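Local atomic coordinates of exosome complex exonuclease RRP46 homolog (Oryza sativa Japonica Group, PDB entry 3HKM), a protein that binds double-stranded DNA and single-stranded RNA, shows hydrolytic DNase and phosphorolytic RNase activity in vitro, and is a probable component of the exosome. Residues Gly110-Ser114 / Asp154-Glu160. Sequence-based numbering, arbitrary orientation.
Sequences GNDGS and DTNKAEE
Ser114 reaches across to Thr155 with a small hydroxyl that suits a buried corner: with chi1 at -69° swinging it beside its own backbone N, Ser114 OG donates to Thr155 O at 2.9 Å, in the carbonyl plane and on a lone pair. Ser114 N donates to Glu160 OE2 at 2.8 Å, on the syn side of the carboxylate and somewhat out of its plane. An extended glutamate is long enough to come back from the short helix 157-160 and grip this amide. Glu160 OE1 rests 3.3 Å from Gly113 CA. Here the packing is tight: Gly113 CA approaches Asn156 CA to 3.9 Å, and a CB would run into Asn156 C, so only glycine fits. Asn111 OD1 accepts from Gly113 N, an Asx turn that shapes the loop, while the Arg15 guanidinium bonds to Asp112 O and Gly113 O, and its backbone N to Asp154 OD2.

Toward solvent the fit loosens. Lys157 N donates to Asp112 OD2 at 3.3 Å from above the carboxylate plane, nearly straight (160°), and only weakly to Asp112 O. One water links OD2 to Ala158 N, so the aspartate serves one amide directly and the next through water. The extended Lys157 chain leads away, leaving Lys157 NZ 6.8 Å from Asp112 OD2, too far for a salt bridge. Asn156 and Glu159 close that turn as a capping box. The loop between strand 100-110 and helix 115-130 thus docks on a capped helix N-terminus within the RNase PH domain.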
loop_
_atom_site.group_PDB
_atom_site.type_symbol
_atom_site.label_atom_id
_atom_site.label_comp_id
_atom_site.label_asym_id
_atom_site.label_seq_id
_atom_site.Cartn_x
_atom_site.Cartn_y
_atom_site.Cartn_z
ATOM N N GLY A 110 -13.693 3.130 0.435
ATOM C CA GLY A 110 -14.424 1.965 -0.020
ATOM C C GLY A 110 -13.553 0.728 0.077
ATOM O O GLY A 110 -12.325 0.815 0.030
ATOM N N ASN A 111 -14.180 -0.431 0.226
ATOM C CA ASN A 111 -13.427 -1.670 0.311
ATOM C C ASN A 111 -14.042 -2.760 -0.553
ATOM O O ASN A 111 -14.987 -3.435 -0.142
ATOM C CB ASN A 111 -13.299 -2.132 1.765
ATOM C CG ASN A 111 -12.461 -3.388 1.908
ATOM O OD1 ASN A 111 -11.920 -3.896 0.933
ATOM N ND2 ASN A 111 -12.353 -3.893 3.128
ATOM N N ASP A 112 -13.505 -2.903 -1.764
ATOM C CA ASP A 112 -13.856 -4.009 -2.643
ATOM C C ASP A 112 -12.658 -4.930 -2.839
ATOM O O ASP A 112 -12.497 -5.515 -3.907
ATOM C CB ASP A 112 -14.326 -3.507 -4.012
ATOM C CG ASP A 112 -14.889 -4.622 -4.868
ATOM O OD1 ASP A 112 -15.005 -4.456 -6.095
ATOM O OD2 ASP A 112 -15.199 -5.687 -4.305
ATOM N N GLY A 113 -11.804 -5.037 -1.825
ATOM C CA GLY A 113 -10.689 -5.970 -1.878
ATOM C C GLY A 113 -9.335 -5.326 -2.113
ATOM O O GLY A 113 -9.261 -4.180 -2.556
ATOM N N SER A 114 -8.274 -6.088 -1.829
ATOM C CA SER A 114 -6.882 -5.621 -1.871
ATOM C C SER A 114 -6.701 -4.273 -1.164
ATOM O O SER A 114 -6.053 -3.369 -1.688
ATOM C CB SER A 114 -6.361 -5.565 -3.311
ATOM O OG SER A 114 -6.217 -6.864 -3.849
ATOM N N ASP A 154 -4.516 -8.692 -7.856
ATOM C CA ASP A 154 -5.440 -7.647 -7.424
ATOM C C ASP A 154 -6.854 -8.193 -7.231
ATOM O O ASP A 154 -7.779 -7.843 -7.957
ATOM C CB ASP A 154 -5.449 -6.510 -8.442
ATOM C CG ASP A 154 -5.976 -5.202 -7.865
ATOM O OD1 ASP A 154 -5.908 -4.999 -6.631
ATOM O OD2 ASP A 154 -6.435 -4.363 -8.669
ATOM N N THR A 155 -7.007 -9.058 -6.240
ATOM C CA THR A 155 -8.293 -9.665 -5.942
ATOM C C THR A 155 -9.271 -8.643 -5.390
ATOM O O THR A 155 -8.878 -7.678 -4.739
ATOM C CB THR A 155 -8.144 -10.763 -4.882
ATOM O OG1 THR A 155 -7.410 -10.236 -3.776
ATOM C CG2 THR A 155 -7.410 -11.955 -5.450
ATOM N N ASN A 156 -10.554 -8.879 -5.639
ATOM C CA ASN A 156 -11.609 -8.066 -5.059
ATOM C C ASN A 156 -12.192 -8.708 -3.798
ATOM O O ASN A 156 -11.624 -9.657 -3.260
ATOM C CB ASN A 156 -12.698 -7.772 -6.097
ATOM C CG ASN A 156 -13.249 -9.028 -6.744
ATOM O OD1 ASN A 156 -12.981 -10.142 -6.299
ATOM N ND2 ASN A 156 -14.028 -8.850 -7.805
ATOM N N LYS A 157 -13.313 -8.181 -3.318
ATOM C CA LYS A 157 -13.946 -8.684 -2.104
ATOM C C LYS A 157 -14.538 -10.068 -2.354
ATOM O O LYS A 157 -14.482 -10.947 -1.493
ATOM C CB LYS A 157 -15.032 -7.706 -1.654
ATOM C CG LYS A 157 -15.656 -7.986 -0.294
ATOM C CD LYS A 157 -16.729 -6.945 0.002
ATOM C CE LYS A 157 -17.366 -7.153 1.367
ATOM N NZ LYS A 157 -18.531 -6.236 1.590
ATOM N N ALA A 158 -15.085 -10.264 -3.547
ATOM C CA ALA A 158 -15.697 -11.536 -3.925
ATOM C C ALA A 158 -14.682 -12.678 -4.035
ATOM O O ALA A 158 -14.938 -13.788 -3.569
ATOM C CB ALA A 158 -16.469 -11.380 -5.236
ATOM N N GLU A 159 -13.541 -12.398 -4.662
ATOM C CA GLU A 159 -12.483 -13.388 -4.848
ATOM C C GLU A 159 -11.771 -13.681 -3.537
ATOM O O GLU A 159 -11.137 -14.728 -3.378
ATOM C CB GLU A 159 -11.471 -12.895 -5.890
ATOM C CG GLU A 159 -12.014 -12.854 -7.319
ATOM C CD GLU A 159 -11.189 -11.973 -8.250
ATOM O OE1 GLU A 159 -10.307 -11.238 -7.760
ATOM O OE2 GLU A 159 -11.430 -12.004 -9.475
ATOM N N GLU A 160 -11.879 -12.753 -2.595
ATOM C CA GLU A 160 -11.221 -12.901 -1.302
ATOM C C GLU A 160 -12.030 -13.822 -0.373
ATOM O O GLU A 160 -11.478 -14.443 0.542
ATOM C CB GLU A 160 -10.919 -11.519 -0.684
ATOM C CG GLU A 160 -9.677 -10.854 -1.329
ATOM C CD GLU A 160 -9.409 -9.398 -0.920
ATOM O OE1 GLU A 160 -10.198 -8.791 -0.154
ATOM O OE2 GLU A 160 -8.378 -8.861 -1.380
HETATM O O HOH W 1 -16.289 -8.116 -5.354
#